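Local coordinates for ribonuclease H (Uncultured organism, PDB 4IBN), which probably cleaves the RNA strand of RNA-DNA hybrids endonucleolytically, leaving 5'-phosphomonoester ends and using magnesium as its cofactor, at residues 60-63 with 64-67; 96-99 with 100-104; 109-113 with 114-118; 155-158 with 159-162. All blocks are in the same frame, centred on the assembly; numbering follows the deposited sequence.

The four contacts follow one another along a single RNase H domain, in which a mixed beta sheet is flanked by helices. Contact 1 ends strand 53-62 and leads into helix 67-82. Contacts 2 and 3 share helix 98-113: the first forms its beginning, just after strand 90-95, and the second its far end, with centres about 17 Å apart. Contact 4 lies on helix 153-168; its centre is also about 17 Å from that of contact 2, and the two touch where Asp96 packs against Asn155. Asp96 of contact 2 and Asn159 of contact 4 probably belong to the DEDN active site, whereas contact 3, its centre about 32 Å from that of contact 4, lies far out on the other side of the chain's centre.

Contact 1: 60-63 with 64-67; sequences VSEP and ATTN
Glu62 and Thr65 face each other across the corner made by Pro63 and Ala64, their side chains crossing at about a right angle. The glutamate begins with CB lying 3.7 Å from Thr65 CB, an aliphatic contact that seats the threonine against the root of the acid. With CG beside the backbone N (chi1 -69°) and the chain extended beyond it, the carboxylate is carried out to the threonine hydroxyl. At the tip Glu62 OE1 accepts a hydrogen bond from Thr65 OG1 at 2.7 Å, the hydroxyl approaching from above the carboxylate plane, 36° out of it. The same oxygen accepts a second hydrogen bond, from a water 3.0 Å from Glu62 OE1, which also donates to Ala64 O at 2.8 Å and so bridges the acid to the turn. The other oxygen, OE2, forms salt bridges with Arg69 and Arg73 of helix 67-82; these probably keep the glutamate ionised and make it a good acceptor.

Here strand 53-62 gives way to helix 67-82, the connection from the third strand to the first helix of the RNase H fold. Pro63, with no N-H to offer and a restricted phi, suits the corner, and small Ala64 follows it. Thr65 is buried, and a short side chain with both a methyl and a hydroxyl fits its place: CG2 lies 3.9 Å from Glu62 CB, while OG1, anti to the backbone N (chi1 -171°), reaches the carboxylate. Next in sequence, Thr66 is the N-cap of helix 67-82, its OG1 accepting from Arg69 N.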
ATOM      1  N   VAL A  60       0.002   6.432  -8.183  1.00 18.11           N
ATOM      2  CA  VAL A  60      -0.531   7.774  -8.237  1.00 18.90           C
ATOM      3  C   VAL A  60       0.510   8.776  -7.804  1.00 18.63           C
ATOM      4  O   VAL A  60       1.472   8.413  -7.239  1.00 16.94           O
ATOM      5  CB  VAL A  60      -1.719   7.941  -7.354  1.00 21.05           C
ATOM      6  CG1 VAL A  60      -2.841   7.085  -7.852  1.00 20.14           C
ATOM      7  CG2 VAL A  60      -1.390   7.630  -5.961  1.00 23.86           C
ATOM      8  N   SER A  61       0.276  10.038  -8.117  1.00 17.60           N
ATOM      9  CA  SER A  61       1.220  11.068  -7.746  1.00 16.72           C
ATOM     10  C   SER A  61       0.536  12.360  -7.351  1.00 17.73           C
ATOM     11  O   SER A  61      -0.596  12.543  -7.665  1.00 19.48           O
ATOM     12  CB  SER A  61       2.178  11.335  -8.884  1.00 16.37           C
ATOM     13  OG  SER A  61       1.518  11.607 -10.061  1.00 19.86           O
ATOM     14  N   GLU A  62       1.274  13.213  -6.635  1.00 15.79           N
ATOM     15  CA  GLU A  62       0.892  14.581  -6.302  1.00 18.18           C
ATOM     16  C   GLU A  62       2.086  15.489  -6.543  1.00 17.85           C
ATOM     17  O   GLU A  62       3.182  15.086  -6.345  1.00 18.31           O
ATOM     18  CB  GLU A  62       0.441  14.690  -4.859  1.00 20.58           C
ATOM     19  CG  GLU A  62      -0.869  14.001  -4.618  1.00 20.80           C
ATOM     20  CD  GLU A  62      -1.346  13.968  -3.195  1.00 24.45           C
ATOM     21  OE1 GLU A  62      -0.727  14.547  -2.327  1.00 22.79           O
ATOM     22  OE2 GLU A  62      -2.377  13.345  -2.975  1.00 25.57           O
ATOM     23  N   PRO A  63       1.851  16.692  -7.011  1.00 18.17           N
ATOM     24  CA  PRO A  63       2.950  17.616  -7.273  1.00 18.95           C
ATOM     25  C   PRO A  63       3.620  18.316  -6.074  1.00 20.09           C
ATOM     26  O   PRO A  63       4.673  18.884  -6.227  1.00 20.75           O
ATOM     27  CB  PRO A  63       2.323  18.632  -8.212  1.00 19.21           C
ATOM     28  CG  PRO A  63       0.944  18.635  -7.884  1.00 20.58           C
ATOM     29  CD  PRO A  63       0.584  17.243  -7.481  1.00 19.75           C
ATOM     30  N   ALA A  64       2.942  18.358  -4.952  1.00 19.61           N
ATOM     31  CA  ALA A  64       3.487  18.924  -3.740  1.00 19.48           C
ATOM     32  C   ALA A  64       2.796  18.158  -2.651  1.00 19.81           C
ATOM     33  O   ALA A  64       1.626  18.227  -2.547  1.00 23.77           O
ATOM     34  CB  ALA A  64       3.163  20.372  -3.640  1.00 22.83           C
ATOM     35  N   THR A  65       3.554  17.401  -1.899  1.00 17.75           N
ATOM     36  CA  THR A  65       2.953  16.445  -1.005  1.00 16.50           C
ATOM     37  C   THR A  65       3.942  16.020   0.062  1.00 19.62           C
ATOM     38  O   THR A  65       4.977  16.599   0.163  1.00 21.35           O
ATOM     39  CB  THR A  65       2.390  15.266  -1.799  1.00 17.11           C
ATOM     40  OG1 THR A  65       1.626  14.425  -0.946  1.00 17.74           O
ATOM     41  CG2 THR A  65       3.484  14.489  -2.443  1.00 18.00           C
ATOM     42  N   THR A  66       3.554  15.058   0.865  1.00 18.52           N
ATOM     43  CA  THR A  66       4.393  14.545   1.927  1.00 18.30           C
ATOM     44  C   THR A  66       4.482  13.017   1.907  1.00 17.22           C
ATOM     45  O   THR A  66       3.714  12.389   1.330  1.00 17.02           O
ATOM     46  CB  THR A  66       3.900  14.962   3.311  1.00 18.27           C
ATOM     47  OG1 THR A  66       2.677  14.336   3.548  1.00 18.44           O
ATOM     48  CG2 THR A  66       3.699  16.401   3.402  1.00 21.08           C
ATOM     49  N   ASN A  67       5.479  12.472   2.575  1.00 19.31           N
ATOM     50  CA  ASN A  67       5.667  11.055   2.589  1.00 18.57           C
ATOM     51  C   ASN A  67       4.502  10.370   3.270  1.00 16.94           C
ATOM     52  O   ASN A  67       4.078   9.375   2.815  1.00 22.05           O
ATOM     53  CB  ASN A  67       6.958  10.611   3.252  1.00 24.49           C
ATOM     54  CG  ASN A  67       8.152  10.786   2.370  1.00 32.20           C
ATOM     55  OD1 ASN A  67       8.367  10.031   1.450  1.00 40.32           O
ATOM     56  ND2 ASN A  67       8.933  11.803   2.640  1.00 42.98           N
TER
HETATM   57  O   HOH W   1      -0.505  17.230  -1.094  1.00 27.05           O

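Contact 2: 96-99 with 100-104; sequences DSRY and IVDGM
Val101, Asp102 and Gly103 donate their backbone N-H groups four residues back to the carbonyl oxygens of Ser97, Arg98 and Tyr99, forming the first turns of helix 98-113. Ser97 is the N-cap: its OG accepts from Ile100 N at 3.2 Å, giving a partner to an amide that has no preceding helical carbonyl. A serine suits this place because its hydroxyl, anti to the backbone N (chi1 174°), is short enough to fold back onto the helix end. Ile100 CG1 rests 3.5 Å from the same OG, while its side chain packs into helix 67-82 against Leu72 and Val75.

On the outer side Arg98 reaches along the helix to Asp102. Bends at chi2 and chi3 bring the guanidinium round side-on, one nitrogen to each carboxylate oxygen. Arg98 NE donates to Asp102 OD2 at 3.0 Å, almost straight at 172°, and Arg98 NH2 donates to Asp102 OD1 at 2.9 Å on its syn lone pair. The two planes are 37° apart, so the pair is twisted rather than coplanar. The Tyr99 ring meets that of Trp129, whose NE1 hydrogen-bonds Tyr99 OH.

Asp96, just before the cap and close to Asp22 and Glu23, probably belongs to the DEDN active site. Two bonds in the Arg98-Asp102 salt bridge fix the guanidinium's rotation, and the aspartate would partly offset the arginine's positive charge near the helix N-terminus.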
ATOM      1  N   ASP A  96       7.207  -0.465   3.539  1.00 20.28           N
ATOM      2  CA  ASP A  96       8.280   0.152   4.302  1.00 24.43           C
ATOM      3  C   ASP A  96       7.793   1.171   5.325  1.00 22.44           C
ATOM      4  O   ASP A  96       8.538   1.631   6.114  1.00 23.24           O
ATOM      5  CB  ASP A  96       9.303   0.836   3.390  1.00 25.16           C
ATOM      6  CG  ASP A  96       8.740   2.047   2.684  1.00 34.47           C
ATOM      7  OD1 ASP A  96       7.573   2.071   2.347  1.00 37.70           O
ATOM      8  OD2 ASP A  96       9.470   2.976   2.414  1.00 40.10           O
ATOM      9  N   SER A  97       6.529   1.516   5.275  1.00 20.80           N
ATOM     10  CA  SER A  97       6.025   2.530   6.126  1.00 18.94           C
ATOM     11  C   SER A  97       5.452   1.993   7.419  1.00 20.11           C
ATOM     12  O   SER A  97       4.409   1.446   7.439  1.00 20.36           O
ATOM     13  CB  SER A  97       4.942   3.302   5.387  1.00 21.93           C
ATOM     14  OG  SER A  97       4.315   4.232   6.199  1.00 21.01           O
ATOM     15  N   ARG A  98       6.176   2.211   8.506  1.00 22.36           N
ATOM     16  CA  ARG A  98       5.665   1.919   9.813  1.00 21.33           C
ATOM     17  C   ARG A  98       4.510   2.815  10.137  1.00 21.33           C
ATOM     18  O   ARG A  98       3.665   2.490  10.880  1.00 21.38           O
ATOM     19  CB  ARG A  98       6.742   1.945  10.869  1.00 25.62           C
ATOM     20  CG  ARG A  98       7.471   0.669  10.923  1.00 28.25           C
ATOM     21  CD  ARG A  98       7.926   0.289  12.271  1.00 23.74           C
ATOM     22  NE  ARG A  98       6.908  -0.344  13.058  1.00 24.05           N
ATOM     23  CZ  ARG A  98       6.921  -1.611  13.417  1.00 27.90           C
ATOM     24  NH1 ARG A  98       7.902  -2.408  13.042  1.00 29.30           N
ATOM     25  NH2 ARG A  98       5.948  -2.094  14.160  1.00 26.24           N
ATOM     26  N   TYR A  99       4.460   3.948   9.504  1.00 20.04           N
ATOM     27  CA  TYR A  99       3.350   4.832   9.743  1.00 19.47           C
ATOM     28  C   TYR A  99       2.074   4.063   9.403  1.00 19.42           C
ATOM     29  O   TYR A  99       1.185   4.066  10.156  1.00 18.21           O
ATOM     30  CB  TYR A  99       3.471   6.071   8.831  1.00 18.25           C
ATOM     31  CG  TYR A  99       2.462   7.186   8.995  1.00 18.42           C
ATOM     32  CD1 TYR A  99       2.402   7.935  10.124  1.00 24.86           C
ATOM     33  CD2 TYR A  99       1.581   7.495   8.002  1.00 20.07           C
ATOM     34  CE1 TYR A  99       1.486   8.941  10.267  1.00 22.67           C
ATOM     35  CE2 TYR A  99       0.699   8.506   8.137  1.00 22.50           C
ATOM     36  CZ  TYR A  99       0.644   9.231   9.279  1.00 25.51           C
ATOM     37  OH  TYR A  99      -0.245  10.256   9.432  1.00 26.13           O
ATOM     38  N   ILE A 100       2.037   3.404   8.260  1.00 17.16           N
ATOM     39  CA  ILE A 100       0.878   2.612   7.862  1.00 15.74           C
ATOM     40  C   ILE A 100       0.665   1.376   8.734  1.00 15.97           C
ATOM     41  O   ILE A 100      -0.395   1.137   9.163  1.00 19.50           O
ATOM     42  CB  ILE A 100       0.988   2.126   6.410  1.00 15.53           C
ATOM     43  CG1 ILE A 100       1.004   3.299   5.446  1.00 17.66           C
ATOM     44  CG2 ILE A 100      -0.104   1.172   6.072  1.00 15.78           C
ATOM     45  CD1 ILE A 100      -0.063   4.248   5.622  1.00 21.46           C
ATOM     46  N   VAL A 101       1.715   0.613   8.966  1.00 16.36           N
ATOM     47  CA  VAL A 101       1.545  -0.607   9.700  1.00 16.64           C
ATOM     48  C   VAL A 101       1.094  -0.389  11.144  1.00 18.15           C
ATOM     49  O   VAL A 101       0.222  -1.052  11.628  1.00 16.94           O
ATOM     50  CB  VAL A 101       2.850  -1.449   9.710  1.00 15.12           C
ATOM     51  CG1 VAL A 101       2.702  -2.647  10.510  1.00 17.98           C
ATOM     52  CG2 VAL A 101       3.227  -1.809   8.362  1.00 18.01           C
ATOM     53  N   ASP A 102       1.766   0.504  11.847  1.00 16.58           N
ATOM     54  CA  ASP A 102       1.372   0.837  13.192  1.00 17.05           C
ATOM     55  C   ASP A 102       0.024   1.575  13.230  1.00 19.75           C
ATOM     56  O   ASP A 102      -0.729   1.426  14.124  1.00 19.16           O
ATOM     57  CB  ASP A 102       2.450   1.610  13.923  1.00 18.25           C
ATOM     58  CG  ASP A 102       3.700   0.821  14.123  1.00 15.70           C
ATOM     59  OD1 ASP A 102       3.627  -0.377  14.271  1.00 20.48           O
ATOM     60  OD2 ASP A 102       4.730   1.445  14.166  1.00 20.26           O
ATOM     61  N   GLY A 103      -0.223   2.416  12.258  1.00 17.14           N
ATOM     62  CA  GLY A 103      -1.505   3.076  12.223  1.00 19.44           C
ATOM     63  C   GLY A 103      -2.657   2.134  12.027  1.00 20.37           C
ATOM     64  O   GLY A 103      -3.623   2.237  12.689  1.00 19.09           O
ATOM     65  N   MET A 104      -2.534   1.221  11.087  1.00 20.06           N
ATOM     66  CA  MET A 104      -3.597   0.264  10.854  1.00 19.35           C
ATOM     67  C   MET A 104      -3.801  -0.756  11.948  1.00 19.32           C
ATOM     68  O   MET A 104      -4.837  -1.296  12.069  1.00 20.69           O
ATOM     69  CB  MET A 104      -3.451  -0.430   9.523  1.00 18.62           C
ATOM     70  CG  MET A 104      -3.548   0.504   8.407  1.00 19.16           C
ATOM     71  SD  MET A 104      -5.263   1.060   8.213  1.00 21.77           S
ATOM     72  CE  MET A 104      -5.227   1.821   6.623  1.00 25.66           C
TER

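Contact 3: 109-113 with 114-118; sequences HDWAQ and RGWKR
Trp111 O is approached by two amides: Trp116 N donates to it at 2.8 Å, and Arg114 N, whose better bond is to Asp110 O, adds a weak one. Together with Gly115 N to Ala112 O at 3.0 Å, the bond from Trp116 closes a Schellman motif at the end of helix 98-113. Gly115 is its C-prime residue, and its positive phi (74°) is a conformation that glycine adopts easily. The following Trp116 also has positive phi, and a type I' turn runs from Arg114 to Lys117.

Arg114 runs alongside Trp111, pointing the same way, and its guanidinium, whose exact position is doubtful, forms a salt bridge with Glu124 through NH2. In sequence this segment, rich in arginine and lysine, corresponds to the basic protrusion of Escherichia coli RNase HI, so it may likewise help to hold the hybrid.

The reversal brings one face of the Trp116 indole against Trp111 and Ala112 of the last helical turn. Trp111 CB sits over the six-membered ring of Trp116, 4.0 Å from its centroid, and Ala112 CA over the five-membered ring at 3.9 Å, two CH-pi contacts on one face. The two indoles themselves meet obliquely, with planes 43° apart. Trp129 of helix 126-136 touches both tryptophans. Alanine suits its place because its small side chain lets the ring lie close to the helix backbone, with Ala112 CB 3.7 Å from Trp116 NE1.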
ATOM      1  N   HIS A 109      -7.296   2.691  15.921  1.00 21.56           N
ATOM      2  CA  HIS A 109      -8.119   2.327  17.034  1.00 22.40           C
ATOM      3  C   HIS A 109      -8.080   3.420  18.094  1.00 21.54           C
ATOM      4  O   HIS A 109      -9.054   3.707  18.668  1.00 24.15           O
ATOM      5  CB  HIS A 109      -7.706   0.963  17.601  1.00 22.02           C
ATOM      6  CG  HIS A 109      -7.822  -0.166  16.628  1.00 22.23           C
ATOM      7  ND1 HIS A 109      -9.020  -0.609  16.139  1.00 23.25           N
ATOM      8  CD2 HIS A 109      -6.884  -0.947  16.063  1.00 23.81           C
ATOM      9  CE1 HIS A 109      -8.817  -1.604  15.310  1.00 27.66           C
ATOM     10  NE2 HIS A 109      -7.525  -1.821  15.235  1.00 26.37           N
ATOM     11  N   ASP A 110      -6.925   3.980  18.365  1.00 22.23           N
ATOM     12  CA  ASP A 110      -6.835   5.076  19.306  1.00 25.68           C
ATOM     13  C   ASP A 110      -7.585   6.292  18.811  1.00 25.84           C
ATOM     14  O   ASP A 110      -8.259   6.929  19.551  1.00 26.85           O
ATOM     15  CB  ASP A 110      -5.389   5.490  19.538  1.00 28.04           C
ATOM     16  CG  ASP A 110      -4.568   4.430  20.239  1.00 34.67           C
ATOM     17  OD1 ASP A 110      -5.135   3.633  20.975  1.00 34.62           O
ATOM     18  OD2 ASP A 110      -3.348   4.396  20.037  1.00 34.91           O
ATOM     19  N   TRP A 111      -7.436   6.622  17.547  1.00 22.24           N
ATOM     20  CA  TRP A 111      -8.098   7.770  17.006  1.00 21.08           C
ATOM     21  C   TRP A 111      -9.617   7.627  17.057  1.00 20.10           C
ATOM     22  O   TRP A 111     -10.300   8.538  17.377  1.00 24.95           O
ATOM     23  CB  TRP A 111      -7.627   8.033  15.567  1.00 22.99           C
ATOM     24  CG  TRP A 111      -6.238   8.471  15.512  1.00 25.92           C
ATOM     25  CD1 TRP A 111      -5.632   9.227  16.394  1.00 35.72           C
ATOM     26  CD2 TRP A 111      -5.270   8.200  14.485  1.00 26.35           C
ATOM     27  NE1 TRP A 111      -4.331   9.447  16.029  1.00 37.62           N
ATOM     28  CE2 TRP A 111      -4.094   8.811  14.849  1.00 34.15           C
ATOM     29  CE3 TRP A 111      -5.291   7.488  13.310  1.00 26.10           C
ATOM     30  CZ2 TRP A 111      -2.947   8.750  14.052  1.00 32.46           C
ATOM     31  CZ3 TRP A 111      -4.171   7.397  12.576  1.00 24.17           C
ATOM     32  CH2 TRP A 111      -3.028   8.031  12.921  1.00 28.26           C
ATOM     33  N   ALA A 112     -10.118   6.467  16.712  1.00 21.55           N
ATOM     34  CA  ALA A 112     -11.536   6.218  16.757  1.00 21.44           C
ATOM     35  C   ALA A 112     -12.058   6.334  18.173  1.00 23.16           C
ATOM     36  O   ALA A 112     -13.104   6.826  18.419  1.00 23.63           O
ATOM     37  CB  ALA A 112     -11.865   4.884  16.200  1.00 21.29           C
ATOM     38  N   GLN A 113     -11.264   5.869  19.090  1.00 22.74           N
ATOM     39  CA  GLN A 113     -11.632   5.884  20.472  1.00 25.64           C
ATOM     40  C   GLN A 113     -11.843   7.329  20.910  1.00 23.90           C
ATOM     41  O   GLN A 113     -12.699   7.621  21.679  1.00 27.39           O
ATOM     42  CB  GLN A 113     -10.565   5.209  21.299  1.00 27.32           C
ATOM     43  CG  GLN A 113     -10.975   4.884  22.655  1.00 31.47           C
ATOM     44  CD  GLN A 113      -9.894   4.149  23.380  1.00 39.51           C
ATOM     45  OE1 GLN A 113      -8.767   4.527  23.328  1.00 34.91           O
ATOM     46  NE2 GLN A 113     -10.252   3.088  24.058  1.00 38.95           N
ATOM     47  N   ARG A 114     -11.067   8.237  20.367  1.00 23.93           N
ATOM     48  CA  ARG A 114     -11.119   9.613  20.760  1.00 26.20           C
ATOM     49  C   ARG A 114     -12.028  10.435  19.868  1.00 25.18           C
ATOM     50  O   ARG A 114     -11.937  11.618  19.839  1.00 28.16           O
ATOM     51  CB  ARG A 114      -9.724  10.207  20.896  1.00 27.44           C
ATOM     52  CG  ARG A 114      -9.240  10.981  19.715  1.00 35.13           C
ATOM     53  CD  ARG A 114      -8.172  12.036  20.017  1.00 39.36           C
ATOM     54  NE  ARG A 114      -7.198  12.053  18.969  1.00 48.27           N
ATOM     55  CZ  ARG A 114      -6.583  13.120  18.504  1.00 54.91           C
ATOM     56  NH1 ARG A 114      -6.857  14.340  18.988  1.00 61.59           N
ATOM     57  NH2 ARG A 114      -5.726  12.980  17.522  1.00 51.40           N
ATOM     58  N   GLY A 115     -12.861   9.766  19.103  1.00 21.58           N
ATOM     59  CA  GLY A 115     -13.794  10.426  18.261  1.00 20.11           C
ATOM     60  C   GLY A 115     -13.206  11.073  17.022  1.00 24.45           C
ATOM     61  O   GLY A 115     -13.834  11.902  16.428  1.00 22.73           O
ATOM     62  N   TRP A 116     -12.015  10.664  16.659  1.00 22.54           N
ATOM     63  CA  TRP A 116     -11.371  11.154  15.445  1.00 24.06           C
ATOM     64  C   TRP A 116     -11.123  12.626  15.552  1.00 26.79           C
ATOM     65  O   TRP A 116     -10.973  13.294  14.589  1.00 27.85           O
ATOM     66  CB  TRP A 116     -12.124  10.828  14.147  1.00 23.31           C
ATOM     67  CG  TRP A 116     -12.033   9.393  13.727  1.00 26.59           C
ATOM     68  CD1 TRP A 116     -12.931   8.450  13.979  1.00 23.62           C
ATOM     69  CD2 TRP A 116     -10.952   8.738  13.038  1.00 22.39           C
ATOM     70  NE1 TRP A 116     -12.516   7.263  13.491  1.00 28.39           N
ATOM     71  CE2 TRP A 116     -11.298   7.423  12.899  1.00 25.97           C
ATOM     72  CE3 TRP A 116      -9.745   9.160  12.505  1.00 26.02           C
ATOM     73  CZ2 TRP A 116     -10.494   6.527  12.265  1.00 25.43           C
ATOM     74  CZ3 TRP A 116      -8.971   8.279  11.887  1.00 26.21           C
ATOM     75  CH2 TRP A 116      -9.322   6.987  11.774  1.00 26.77           C
ATOM     76  N   LYS A 117     -11.078  13.117  16.770  1.00 28.08           N
ATOM     77  CA  LYS A 117     -10.823  14.528  17.020  1.00 28.99           C
ATOM     78  C   LYS A 117      -9.369  14.847  16.786  1.00 27.83           C
ATOM     79  O   LYS A 117      -8.547  14.104  17.159  1.00 28.50           O
ATOM     80  CB  LYS A 117     -11.256  14.886  18.434  1.00 29.90           C
ATOM     81  CG  LYS A 117     -12.783  14.998  18.588  1.00 31.92           C
ATOM     82  CD  LYS A 117     -13.259  15.259  20.019  1.00 45.69           C
ATOM     83  CE  LYS A 117     -12.192  15.023  21.054  1.00 50.82           C
ATOM     84  NZ  LYS A 117     -12.645  15.111  22.496  1.00 51.54           N
ATOM     85  N   ARG A 118      -9.074  15.950  16.126  1.00 26.11           N
ATOM     86  CA  ARG A 118      -7.711  16.373  15.939  1.00 29.25           C
ATOM     87  C   ARG A 118      -7.139  16.927  17.227  1.00 30.84           C
ATOM     88  O   ARG A 118      -7.850  17.395  18.040  1.00 32.00           O
ATOM     89  CB  ARG A 118      -7.595  17.430  14.831  1.00 27.68           C
ATOM     90  CG  ARG A 118      -7.918  18.873  15.248  1.00 26.94           C
ATOM     91  CD  ARG A 118      -8.080  19.860  14.090  1.00 27.57           C
ATOM     92  NE  ARG A 118      -8.138  21.222  14.582  1.00 28.90           N
ATOM     93  CZ  ARG A 118      -9.254  21.859  14.914  1.00 28.43           C
ATOM     94  NH1 ARG A 118     -10.426  21.285  14.769  1.00 29.15           N
ATOM     95  NH2 ARG A 118      -9.208  23.069  15.404  1.00 31.02           N
TER

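Contact 4: 155-158 with 159-162; sequences NEYA and NHLA
Tyr157 and His160, three residues apart on helix 153-168, share a water. It donates to Tyr157 OH at 2.8 Å and lies 3.3 Å from His160 NE2, in the plane of the imidazole at its edge. The phenol oxygen has a further partner, Asp57 OD2 of strand 53-62, so the hydroxyl of this buried ring is well supplied. Tyr157 CG is anti to the backbone N (chi1 179°), which carries the ring alongside His160 and Leu161. Tyr157 CE2 approaches His160 CD2 at 3.6 Å, but the rings are slid apart and barely overlap. Tyr157 CE1 lies 3.7 Å from Leu161 CG, and the branched leucine packs against the tyrosine with CG and both methyls.

This helix is the last one of the RNase H core, and Asn159 occupies the position that probably supplies the N of the DEDN motif. Four backbone bonds build this part of the helix, each amide reaching back four residues: Asn159 N to Asn155 O, His160 N to Glu156 O, Leu161 N to Tyr157 O and Ala162 N to Ala158 O. The two alanines suit an interior face where the helix is closely packed. Near the helix start, Asn155 N donates to His152 ND1, and Glu156 OE2 accepts from Gly151 N. Farther on, His160 O also accepts from Thr164 OG1.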
ATOM      1  N   ASN A 155       9.573  -4.845  -2.741  1.00 15.91           N
ATOM      2  CA  ASN A 155       9.559  -3.542  -2.121  1.00 13.11           C
ATOM      3  C   ASN A 155      10.360  -2.543  -2.925  1.00 14.88           C
ATOM      4  O   ASN A 155       9.944  -1.467  -3.086  1.00 16.69           O
ATOM      5  CB  ASN A 155      10.077  -3.577  -0.706  1.00 19.34           C
ATOM      6  CG  ASN A 155      10.345  -2.200  -0.152  1.00 21.02           C
ATOM      7  OD1 ASN A 155       9.452  -1.569   0.322  1.00 24.04           O
ATOM      8  ND2 ASN A 155      11.570  -1.759  -0.226  1.00 16.26           N
ATOM      9  N   GLU A 156      11.507  -2.953  -3.406  1.00 14.88           N
ATOM     10  CA  GLU A 156      12.320  -2.097  -4.225  1.00 14.58           C
ATOM     11  C   GLU A 156      11.669  -1.769  -5.538  1.00 16.78           C
ATOM     12  O   GLU A 156      11.891  -0.728  -6.034  1.00 17.52           O
ATOM     13  CB  GLU A 156      13.780  -2.557  -4.353  1.00 20.58           C
ATOM     14  CG  GLU A 156      14.468  -2.793  -3.026  1.00 19.56           C
ATOM     15  CD  GLU A 156      15.908  -2.278  -2.923  1.00 27.92           C
ATOM     16  OE1 GLU A 156      16.288  -1.448  -3.726  1.00 28.32           O
ATOM     17  OE2 GLU A 156      16.679  -2.746  -2.086  1.00 22.65           O
ATOM     18  N   TYR A 157      10.917  -2.701  -6.098  1.00 15.73           N
ATOM     19  CA  TYR A 157      10.177  -2.400  -7.309  1.00 15.94           C
ATOM     20  C   TYR A 157       9.124  -1.342  -7.030  1.00 14.87           C
ATOM     21  O   TYR A 157       8.921  -0.429  -7.767  1.00 15.41           O
ATOM     22  CB  TYR A 157       9.541  -3.642  -7.934  1.00 17.19           C
ATOM     23  CG  TYR A 157       8.750  -3.316  -9.166  1.00 17.63           C
ATOM     24  CD1 TYR A 157       7.392  -3.395  -9.193  1.00 18.84           C
ATOM     25  CD2 TYR A 157       9.372  -2.869 -10.286  1.00 17.15           C
ATOM     26  CE1 TYR A 157       6.683  -3.046 -10.293  1.00 18.20           C
ATOM     27  CE2 TYR A 157       8.685  -2.526 -11.380  1.00 19.39           C
ATOM     28  CZ  TYR A 157       7.336  -2.619 -11.400  1.00 20.26           C
ATOM     29  OH  TYR A 157       6.618  -2.297 -12.489  1.00 21.50           O
ATOM     30  N   ALA A 158       8.450  -1.516  -5.910  1.00 17.51           N
ATOM     31  CA  ALA A 158       7.384  -0.598  -5.573  1.00 16.64           C
ATOM     32  C   ALA A 158       7.940   0.788  -5.403  1.00 17.35           C
ATOM     33  O   ALA A 158       7.318   1.718  -5.750  1.00 18.10           O
ATOM     34  CB  ALA A 158       6.656  -1.029  -4.324  1.00 16.31           C
ATOM     35  N   ASN A 159       9.115   0.873  -4.834  1.00 16.01           N
ATOM     36  CA  ASN A 159       9.765   2.165  -4.706  1.00 17.92           C
ATOM     37  C   ASN A 159      10.085   2.750  -6.061  1.00 18.25           C
ATOM     38  O   ASN A 159       9.915   3.919  -6.312  1.00 18.67           O
ATOM     39  CB  ASN A 159      11.043   2.069  -3.883  1.00 19.12           C
ATOM     40  CG  ASN A 159      11.716   3.397  -3.687  1.00 25.26           C
ATOM     41  OD1 ASN A 159      11.280   4.188  -2.934  1.00 35.56           O
ATOM     42  ND2 ASN A 159      12.777   3.594  -4.344  1.00 27.45           N
ATOM     43  N   HIS A 160      10.525   1.877  -6.942  1.00 19.25           N
ATOM     44  CA  HIS A 160      10.814   2.313  -8.284  1.00 19.13           C
ATOM     45  C   HIS A 160       9.540   2.873  -8.908  1.00 17.78           C
ATOM     46  O   HIS A 160       9.579   3.824  -9.617  1.00 17.77           O
ATOM     47  CB  HIS A 160      11.319   1.154  -9.127  1.00 18.59           C
ATOM     48  CG  HIS A 160      11.042   1.288 -10.579  1.00 22.06           C
ATOM     49  ND1 HIS A 160      11.863   1.981 -11.420  1.00 25.38           N
ATOM     50  CD2 HIS A 160      10.058   0.794 -11.343  1.00 25.24           C
ATOM     51  CE1 HIS A 160      11.374   1.940 -12.633  1.00 25.33           C
ATOM     52  NE2 HIS A 160      10.290   1.207 -12.617  1.00 27.54           N
ATOM     53  N   LEU A 161       8.431   2.222  -8.665  1.00 17.44           N
ATOM     54  CA  LEU A 161       7.186   2.697  -9.195  1.00 17.77           C
ATOM     55  C   LEU A 161       6.805   4.059  -8.582  1.00 17.28           C
ATOM     56  O   LEU A 161       6.297   4.893  -9.228  1.00 17.28           O
ATOM     57  CB  LEU A 161       6.025   1.741  -8.953  1.00 18.58           C
ATOM     58  CG  LEU A 161       5.751   0.488  -9.741  1.00 23.47           C
ATOM     59  CD1 LEU A 161       4.525  -0.170  -9.183  1.00 22.22           C
ATOM     60  CD2 LEU A 161       5.541   0.809 -11.166  1.00 23.83           C
ATOM     61  N   ALA A 162       7.005   4.191  -7.289  1.00 16.42           N
ATOM     62  CA  ALA A 162       6.651   5.415  -6.617  1.00 16.71           C
ATOM     63  C   ALA A 162       7.445   6.577  -7.150  1.00 16.38           C
ATOM     64  O   ALA A 162       6.949   7.597  -7.340  1.00 17.41           O
ATOM     65  CB  ALA A 162       6.889   5.288  -5.157  1.00 16.59           C
TER
HETATM   66  O   HOH W   2       7.850  -0.393 -14.134  1.00 30.94           O